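Local structure of glucoamylase (Thermoanaerobacterium thermosaccharolyticum, 1LF6) at residues A[75-80]-A[135-140]; A[108-113]-A[117-122]. The protein hydrolyses terminal alpha-1,4-linked glucose residues successively from the non-reducing ends of glucan chains, releasing beta-D-glucose, as a glucoamylase of glycoside hydrolase family 15. All blocks are in the same frame, centred on the assembly; numbering follows the deposited sequence.

Interaction 1. Residues A[75-80]-A[135-140]; sequences IKFIVT and MKAKFE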
ATOM      1  N   ILE A  75       6.228  13.459 -11.827  1.00 29.29           N
ATOM      2  CA  ILE A  75       6.174  14.896 -12.077  1.00 29.87           C
ATOM      3  C   ILE A  75       7.399  15.393 -11.321  1.00 30.23           C
ATOM      4  O   ILE A  75       7.382  15.488 -10.092  1.00 29.57           O
ATOM      5  CB  ILE A  75       4.918  15.562 -11.481  1.00 31.44           C
ATOM      6  CG1 ILE A  75       3.653  14.941 -12.072  1.00 31.80           C
ATOM      7  CG2 ILE A  75       4.935  17.055 -11.797  1.00 32.05           C
ATOM      8  CD1 ILE A  75       2.360  15.483 -11.473  1.00 31.65           C
ATOM      9  N   LYS A  76       8.471  15.682 -12.054  1.00 29.17           N
ATOM     10  CA  LYS A  76       9.708  16.126 -11.430  1.00 28.63           C
ATOM     11  C   LYS A  76      10.317  17.366 -12.070  1.00 29.72           C
ATOM     12  O   LYS A  76       9.935  17.775 -13.172  1.00 30.00           O
ATOM     13  CB  LYS A  76      10.735  14.993 -11.470  1.00 28.59           C
ATOM     14  CG  LYS A  76      11.172  14.631 -12.886  1.00 26.59           C
ATOM     15  CD  LYS A  76      12.101  13.430 -12.902  1.00 25.14           C
ATOM     16  CE  LYS A  76      12.458  13.041 -14.331  1.00 22.37           C
ATOM     17  NZ  LYS A  76      13.366  11.865 -14.374  1.00 17.68           N
ATOM     18  N   PHE A  77      11.275  17.955 -11.363  1.00 28.43           N
ATOM     19  CA  PHE A  77      11.968  19.141 -11.846  1.00 30.54           C
ATOM     20  C   PHE A  77      13.360  18.791 -12.346  1.00 31.07           C
ATOM     21  O   PHE A  77      14.025  17.910 -11.796  1.00 29.52           O
ATOM     22  CB  PHE A  77      12.097  20.184 -10.732  1.00 28.10           C
ATOM     23  CG  PHE A  77      10.854  20.990 -10.510  1.00 29.08           C
ATOM     24  CD1 PHE A  77      10.387  21.852 -11.499  1.00 27.72           C
ATOM     25  CD2 PHE A  77      10.144  20.886  -9.321  1.00 25.97           C
ATOM     26  CE1 PHE A  77       9.230  22.597 -11.305  1.00 26.12           C
ATOM     27  CE2 PHE A  77       8.989  21.627  -9.119  1.00 26.94           C
ATOM     28  CZ  PHE A  77       8.530  22.485 -10.112  1.00 27.18           C
ATOM     29  N   ILE A  78      13.782  19.486 -13.398  1.00 32.12           N
ATOM     30  CA  ILE A  78      15.110  19.301 -13.966  1.00 34.64           C
ATOM     31  C   ILE A  78      15.734  20.689 -14.020  1.00 35.36           C
ATOM     32  O   ILE A  78      15.112  21.634 -14.512  1.00 35.17           O
ATOM     33  CB  ILE A  78      15.060  18.725 -15.400  1.00 35.07           C
ATOM     34  CG1 ILE A  78      14.238  17.436 -15.420  1.00 34.88           C
ATOM     35  CG2 ILE A  78      16.477  18.450 -15.893  1.00 34.11           C
ATOM     36  CD1 ILE A  78      14.775  16.349 -14.502  1.00 35.58           C
ATOM     37  N   VAL A  79      16.951  20.815 -13.505  1.00 35.99           N
ATOM     38  CA  VAL A  79      17.629  22.106 -13.497  1.00 38.76           C
ATOM     39  C   VAL A  79      18.960  22.051 -14.230  1.00 39.43           C
ATOM     40  O   VAL A  79      19.640  21.027 -14.233  1.00 39.42           O
ATOM     41  CB  VAL A  79      17.871  22.604 -12.050  1.00 39.98           C
ATOM     42  CG1 VAL A  79      18.518  21.512 -11.233  1.00 41.23           C
ATOM     43  CG2 VAL A  79      18.761  23.838 -12.057  1.00 39.55           C
ATOM     44  N   THR A  80      19.317  23.165 -14.860  1.00 39.29           N
ATOM     45  CA  THR A  80      20.566  23.262 -15.593  1.00 40.70           C
ATOM     46  C   THR A  80      21.066  24.701 -15.568  1.00 41.09           C
ATOM     47  O   THR A  80      20.341  25.613 -15.168  1.00 39.13           O
ATOM     48  CB  THR A  80      20.385  22.829 -17.063  1.00 40.73           C
ATOM     49  OG1 THR A  80      21.662  22.797 -17.710  1.00 43.38           O
ATOM     50  CG2 THR A  80      19.478  23.804 -17.801  1.00 39.19           C
ATOM     51  N   MET A 135       0.883  21.524  -6.208  1.00 24.48           N
ATOM     52  CA  MET A 135       2.273  21.515  -5.785  1.00 26.02           C
ATOM     53  C   MET A 135       2.842  22.917  -5.849  1.00 27.76           C
ATOM     54  O   MET A 135       3.058  23.461  -6.932  1.00 28.81           O
ATOM     55  CB  MET A 135       3.145  20.608  -6.660  1.00 25.73           C
ATOM     56  CG  MET A 135       4.637  20.752  -6.332  1.00 26.04           C
ATOM     57  SD  MET A 135       5.770  19.850  -7.409  1.00 30.41           S
ATOM     58  CE  MET A 135       5.459  20.682  -8.983  1.00 30.48           C
ATOM     59  N   LYS A 136       3.072  23.513  -4.687  1.00 29.05           N
ATOM     60  CA  LYS A 136       3.672  24.834  -4.650  1.00 30.93           C
ATOM     61  C   LYS A 136       5.161  24.548  -4.584  1.00 30.18           C
ATOM     62  O   LYS A 136       5.598  23.665  -3.846  1.00 28.16           O
ATOM     63  CB  LYS A 136       3.230  25.611  -3.408  1.00 33.22           C
ATOM     64  CG  LYS A 136       3.782  27.033  -3.350  1.00 35.58           C
ATOM     65  CD  LYS A 136       3.046  27.861  -2.310  1.00 37.45           C
ATOM     66  CE  LYS A 136       3.406  29.333  -2.405  1.00 38.71           C
ATOM     67  NZ  LYS A 136       2.631  30.159  -1.430  1.00 41.39           N
ATOM     68  N   ALA A 137       5.941  25.276  -5.371  1.00 30.43           N
ATOM     69  CA  ALA A 137       7.377  25.066  -5.382  1.00 29.65           C
ATOM     70  C   ALA A 137       8.113  26.389  -5.467  1.00 30.48           C
ATOM     71  O   ALA A 137       7.586  27.374  -5.984  1.00 30.25           O
ATOM     72  CB  ALA A 137       7.763  24.177  -6.558  1.00 29.62           C
ATOM     73  N   LYS A 138       9.331  26.398  -4.942  1.00 31.57           N
ATOM     74  CA  LYS A 138      10.180  27.575  -4.968  1.00 32.63           C
ATOM     75  C   LYS A 138      11.604  27.105  -5.228  1.00 32.18           C
ATOM     76  O   LYS A 138      12.055  26.109  -4.658  1.00 30.08           O
ATOM     77  CB  LYS A 138      10.118  28.331  -3.638  1.00 35.59           C
ATOM     78  CG  LYS A 138      10.730  27.592  -2.456  1.00 38.99           C
ATOM     79  CD  LYS A 138      10.828  28.492  -1.224  1.00 42.88           C
ATOM     80  CE  LYS A 138      11.412  27.733  -0.036  1.00 45.30           C
ATOM     81  NZ  LYS A 138      11.527  28.572   1.195  1.00 48.00           N
ATOM     82  N   PHE A 139      12.301  27.817  -6.105  1.00 31.90           N
ATOM     83  CA  PHE A 139      13.670  27.473  -6.447  1.00 32.54           C
ATOM     84  C   PHE A 139      14.635  28.435  -5.777  1.00 33.87           C
ATOM     85  O   PHE A 139      14.395  29.641  -5.746  1.00 33.56           O
ATOM     86  CB  PHE A 139      13.850  27.516  -7.967  1.00 31.86           C
ATOM     87  CG  PHE A 139      15.249  27.220  -8.423  1.00 32.09           C
ATOM     88  CD1 PHE A 139      16.183  28.243  -8.562  1.00 33.17           C
ATOM     89  CD2 PHE A 139      15.639  25.914  -8.698  1.00 32.27           C
ATOM     90  CE1 PHE A 139      17.486  27.970  -8.968  1.00 32.55           C
ATOM     91  CE2 PHE A 139      16.938  25.628  -9.104  1.00 33.52           C
ATOM     92  CZ  PHE A 139      17.866  26.660  -9.239  1.00 33.82           C
ATOM     93  N   GLU A 140      15.723  27.896  -5.237  1.00 35.11           N
ATOM     94  CA  GLU A 140      16.730  28.719  -4.575  1.00 37.00           C
ATOM     95  C   GLU A 140      18.118  28.438  -5.122  1.00 37.60           C
ATOM     96  O   GLU A 140      18.543  27.288  -5.196  1.00 36.84           O
ATOM     97  CB  GLU A 140      16.763  28.451  -3.071  1.00 38.39           C
ATOM     98  CG  GLU A 140      15.479  28.719  -2.323  1.00 39.69           C
ATOM     99  CD  GLU A 140      15.663  28.541  -0.829  1.00 40.14           C
ATOM    100  OE1 GLU A 140      16.277  29.427  -0.202  1.00 41.63           O
ATOM    101  OE2 GLU A 140      15.213  27.510  -0.285  1.00 39.62           O
TER
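The Phe-77 ring meets Met-135 and Ala-137 through its far rim, both methyls coming at it obliquely. Met-135 CE lies 3.7 Å from Phe-77 CE2 and equally close to CZ, while Ala-137 CB touches the same two ring carbons, at 3.8 Å from CE2. The thioether sulfur takes part as well: Met-135 SD is 5.2 Å from the centroid of the Phe-77 ring and 63° off its normal, a Met-aromatic contact made from a slant. From 75-80 a single branch, Val-79 CG2, touches the Phe-139 ring, approaching its CE2 at 3.9 Å, again obliquely, the two side chains crossing at about a right angle.

The strand axes are 11.0 Å apart, and long side chains from both strands span the gap. Phe-77 and Met-135 reach for each other from opposite directions; the methionine runs out extended through CG and SD and then bends at its last torsion (chi3 64°), which brings the methyl against the ring rim. In Val-79, CG2 stands opposite the backbone N and is the branch turned to Phe-139. The contact is entirely apolar, and every residue that touches is buried.

The strands run nearly parallel, 13° apart, but belong to different sheets, so this is face-to-face packing in the beta-sandwich of the N-terminal domain. Strand 70-80 is bonded on one side to strand 150-157, through Lys-76 with Ala-154 and Ile-78 with Tyr-152. Strand 132-141 lies in the opposing sheet between strands 118-126 and 243-251. Phe-77 also packs on Ile-120, Leu-151 and Leu-153, Met-135 on Ile-246 and Ala-137 on Phe-244, which extends the apolar layer between the sheets.

Interaction 2. Residues A[108-113]-A[117-122]; sequences KLVNTD and RYRITK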
ATOM      1  N   LYS A 108       5.725  18.391   2.724  1.00 21.42           N
ATOM      2  CA  LYS A 108       6.697  19.404   2.369  1.00 22.62           C
ATOM      3  C   LYS A 108       7.965  18.642   2.014  1.00 22.22           C
ATOM      4  O   LYS A 108       8.415  17.777   2.770  1.00 22.33           O
ATOM      5  CB  LYS A 108       6.980  20.335   3.550  1.00 23.74           C
ATOM      6  CG  LYS A 108       8.068  21.366   3.264  1.00 27.30           C
ATOM      7  CD  LYS A 108       8.360  22.219   4.493  1.00 28.57           C
ATOM      8  CE  LYS A 108       9.452  23.227   4.210  1.00 31.60           C
ATOM      9  NZ  LYS A 108       9.794  24.017   5.425  1.00 35.51           N
ATOM     10  N   LEU A 109       8.527  18.948   0.855  1.00 22.09           N
ATOM     11  CA  LEU A 109       9.752  18.290   0.414  1.00 21.95           C
ATOM     12  C   LEU A 109      10.841  19.328   0.197  1.00 21.59           C
ATOM     13  O   LEU A 109      10.602  20.384  -0.388  1.00 23.09           O
ATOM     14  CB  LEU A 109       9.509  17.533  -0.895  1.00 21.85           C
ATOM     15  CG  LEU A 109       8.652  16.264  -0.849  1.00 22.69           C
ATOM     16  CD1 LEU A 109       8.280  15.843  -2.267  1.00 22.66           C
ATOM     17  CD2 LEU A 109       9.416  15.166  -0.140  1.00 19.19           C
ATOM     18  N   VAL A 110      12.034  19.029   0.684  1.00 22.44           N
ATOM     19  CA  VAL A 110      13.164  19.922   0.506  1.00 22.22           C
ATOM     20  C   VAL A 110      14.236  19.109  -0.189  1.00 22.54           C
ATOM     21  O   VAL A 110      14.817  18.201   0.404  1.00 21.74           O
ATOM     22  CB  VAL A 110      13.712  20.441   1.854  1.00 23.23           C
ATOM     23  CG1 VAL A 110      14.921  21.339   1.615  1.00 21.89           C
ATOM     24  CG2 VAL A 110      12.632  21.213   2.587  1.00 23.25           C
ATOM     25  N   ASN A 111      14.477  19.418  -1.459  1.00 23.42           N
ATOM     26  CA  ASN A 111      15.486  18.706  -2.235  1.00 24.28           C
ATOM     27  C   ASN A 111      16.714  19.583  -2.408  1.00 24.83           C
ATOM     28  O   ASN A 111      16.647  20.650  -3.024  1.00 24.69           O
ATOM     29  CB  ASN A 111      14.923  18.307  -3.602  1.00 23.72           C
ATOM     30  CG  ASN A 111      13.676  17.451  -3.486  1.00 22.86           C
ATOM     31  OD1 ASN A 111      13.475  16.768  -2.485  1.00 23.60           O
ATOM     32  ND2 ASN A 111      12.838  17.477  -4.515  1.00 22.47           N
ATOM     33  N   THR A 112      17.830  19.125  -1.854  1.00 26.19           N
ATOM     34  CA  THR A 112      19.081  19.864  -1.920  1.00 28.26           C
ATOM     35  C   THR A 112      20.084  19.209  -2.857  1.00 29.38           C
ATOM     36  O   THR A 112      20.533  18.085  -2.619  1.00 26.74           O
ATOM     37  CB  THR A 112      19.731  19.986  -0.525  1.00 28.24           C
ATOM     38  OG1 THR A 112      18.824  20.642   0.368  1.00 27.84           O
ATOM     39  CG2 THR A 112      21.014  20.792  -0.601  1.00 27.96           C
ATOM     40  N   ASP A 113      20.424  19.927  -3.922  1.00 30.85           N
ATOM     41  CA  ASP A 113      21.384  19.460  -4.918  1.00 32.94           C
ATOM     42  C   ASP A 113      22.598  18.834  -4.244  1.00 32.78           C
ATOM     43  O   ASP A 113      23.170  19.415  -3.325  1.00 33.32           O
ATOM     44  CB  ASP A 113      21.820  20.638  -5.794  1.00 34.79           C
ATOM     45  CG  ASP A 113      22.896  20.265  -6.798  1.00 37.66           C
ATOM     46  OD1 ASP A 113      22.845  19.143  -7.344  1.00 39.44           O
ATOM     47  OD2 ASP A 113      23.786  21.104  -7.055  1.00 38.56           O
ATOM     48  N   ARG A 117      24.286  23.391  -5.401  1.00 38.93           N
ATOM     49  CA  ARG A 117      24.108  24.540  -6.276  1.00 38.15           C
ATOM     50  C   ARG A 117      22.698  25.105  -6.170  1.00 36.92           C
ATOM     51  O   ARG A 117      22.496  26.314  -6.286  1.00 35.19           O
ATOM     52  CB  ARG A 117      24.411  24.145  -7.724  1.00 39.90           C
ATOM     53  CG  ARG A 117      25.837  23.641  -7.921  1.00 43.24           C
ATOM     54  CD  ARG A 117      26.046  23.012  -9.288  1.00 45.96           C
ATOM     55  NE  ARG A 117      25.068  21.960  -9.555  1.00 50.02           N
ATOM     56  CZ  ARG A 117      25.220  21.005 -10.468  1.00 51.14           C
ATOM     57  NH1 ARG A 117      26.320  20.956 -11.208  1.00 52.76           N
ATOM     58  NH2 ARG A 117      24.266  20.104 -10.645  1.00 51.50           N
ATOM     59  N   TYR A 118      21.723  24.231  -5.940  1.00 35.09           N
ATOM     60  CA  TYR A 118      20.338  24.667  -5.831  1.00 34.54           C
ATOM     61  C   TYR A 118      19.570  23.935  -4.734  1.00 34.36           C
ATOM     62  O   TYR A 118      20.078  23.006  -4.104  1.00 33.67           O
ATOM     63  CB  TYR A 118      19.608  24.463  -7.161  1.00 35.21           C
ATOM     64  CG  TYR A 118      19.477  23.010  -7.554  1.00 36.37           C
ATOM     65  CD1 TYR A 118      20.472  22.371  -8.295  1.00 36.04           C
ATOM     66  CD2 TYR A 118      18.376  22.257  -7.142  1.00 36.46           C
ATOM     67  CE1 TYR A 118      20.374  21.015  -8.616  1.00 36.52           C
ATOM     68  CE2 TYR A 118      18.270  20.902  -7.454  1.00 36.31           C
ATOM     69  CZ  TYR A 118      19.272  20.288  -8.189  1.00 36.74           C
ATOM     70  OH  TYR A 118      19.178  18.947  -8.482  1.00 36.89           O
ATOM     71  N   ARG A 119      18.332  24.369  -4.527  1.00 33.36           N
ATOM     72  CA  ARG A 119      17.447  23.776  -3.534  1.00 31.38           C
ATOM     73  C   ARG A 119      16.017  24.018  -3.984  1.00 30.20           C
ATOM     74  O   ARG A 119      15.653  25.135  -4.347  1.00 31.63           O
ATOM     75  CB  ARG A 119      17.663  24.421  -2.163  1.00 33.90           C
ATOM     76  CG  ARG A 119      16.773  23.853  -1.064  1.00 34.59           C
ATOM     77  CD  ARG A 119      16.710  24.800   0.116  1.00 37.12           C
ATOM     78  NE  ARG A 119      18.012  24.964   0.750  1.00 39.29           N
ATOM     79  CZ  ARG A 119      18.362  26.025   1.468  1.00 39.52           C
ATOM     80  NH1 ARG A 119      19.569  26.087   2.012  1.00 40.03           N
ATOM     81  NH2 ARG A 119      17.509  27.029   1.631  1.00 39.46           N
ATOM     82  N   ILE A 120      15.210  22.966  -3.978  1.00 27.86           N
ATOM     83  CA  ILE A 120      13.816  23.089  -4.377  1.00 26.31           C
ATOM     84  C   ILE A 120      12.931  22.652  -3.216  1.00 26.71           C
ATOM     85  O   ILE A 120      13.118  21.571  -2.655  1.00 27.95           O
ATOM     86  CB  ILE A 120      13.501  22.215  -5.615  1.00 25.05           C
ATOM     87  CG1 ILE A 120      14.375  22.645  -6.797  1.00 25.29           C
ATOM     88  CG2 ILE A 120      12.029  22.341  -5.981  1.00 23.97           C
ATOM     89  CD1 ILE A 120      14.126  21.857  -8.075  1.00 25.52           C
ATOM     90  N   THR A 121      11.977  23.499  -2.850  1.00 25.92           N
ATOM     91  CA  THR A 121      11.071  23.184  -1.752  1.00 26.26           C
ATOM     92  C   THR A 121       9.656  23.038  -2.297  1.00 25.18           C
ATOM     93  O   THR A 121       9.198  23.869  -3.082  1.00 24.84           O
ATOM     94  CB  THR A 121      11.106  24.290  -0.680  1.00 28.18           C
ATOM     95  OG1 THR A 121      12.444  24.424  -0.190  1.00 28.21           O
ATOM     96  CG2 THR A 121      10.174  23.946   0.480  1.00 26.87           C
ATOM     97  N   LYS A 122       8.965  21.979  -1.883  1.00 23.99           N
ATOM     98  CA  LYS A 122       7.613  21.733  -2.369  1.00 24.19           C
ATOM     99  C   LYS A 122       6.562  21.567  -1.274  1.00 24.52           C
ATOM    100  O   LYS A 122       6.857  21.143  -0.162  1.00 23.06           O
ATOM    101  CB  LYS A 122       7.599  20.480  -3.254  1.00 24.54           C
ATOM    102  CG  LYS A 122       8.655  20.454  -4.351  1.00 25.61           C
ATOM    103  CD  LYS A 122       8.684  19.092  -5.043  1.00 26.89           C
ATOM    104  CE  LYS A 122       9.692  19.059  -6.180  1.00 26.78           C
ATOM    105  NZ  LYS A 122       9.749  17.717  -6.837  1.00 29.99           N
TER
HETATM  106  O   HOH W   1      19.377  23.058   1.852  1.00 42.46           O
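Arg-117 meets Asp-113 twice through one oxygen. Its backbone N donates to the anti lone pair of Asp-113 OD2 (2.9 Å), and its NE forms a salt bridge to that same OD2 on the syn side, 29° out of the carboxylate plane. Two donors thus fix the carboxylate across the turn. Tyr-118 O accepts a backbone hydrogen bond from Asp-113 N, and one face of the tyrosine ring carries Asp-113 CB, 3.4 Å from the centroid, in a CH-pi contact. With chi1 at 65°, CG of Tyr-118 stands between the backbone N and the carbonyl carbon, which lays the ring over the Asp-113 methylene. Arg-119 lies alongside Thr-112 and Val-110; a water accepts from Arg-119 NE at 2.6 Å and is bonded to Thr-112 OG1, while NH2 pairs with Glu-140. Ile-120 exchanges two backbone bonds with Asn-111, the one from Asn-111 N to Ile-120 O nearly straight at 176°. Thr-121 sets CG2 3.9 Å from CE of Lys-108. Lys-122 forms the other hydrogen-bonded pair with Leu-109; its extended chain ends in a salt bridge to Glu-89, which also accepts from Asn-111 ND2, while Asn-111 OD1 is bonded to Ser-95 OG. This antiparallel beta hairpin continues a sheet on both sides, with strand 93-99 beside 107-113 and strand 132-141 beside 118-126, while Tyr-118, Ile-120 and Lys-122 pack on strand 70-80 of the opposing sheet.

Overall arrangement
Interactions 1 and 2 lie in the N-terminal beta-sandwich domain, away from the probable catalytic residues, with their centres about 8 Å apart. Along the chain the 108-113/117-122 hairpin is nested inside the loop closed by 75-80 and 135-140. Strand 118-126 is followed directly by its sheet neighbour 132-141, so interaction 2 builds the sheet laterally and interaction 1 packs it against the other sheet. The two join directly: Lys-138 N and Thr-121 O are 3.1 Å apart, a probable backbone hydrogen bond, and Tyr-118 packs against both Val-79 and Phe-139. The hairpin thereby contributes side chains to the same intersheet layer.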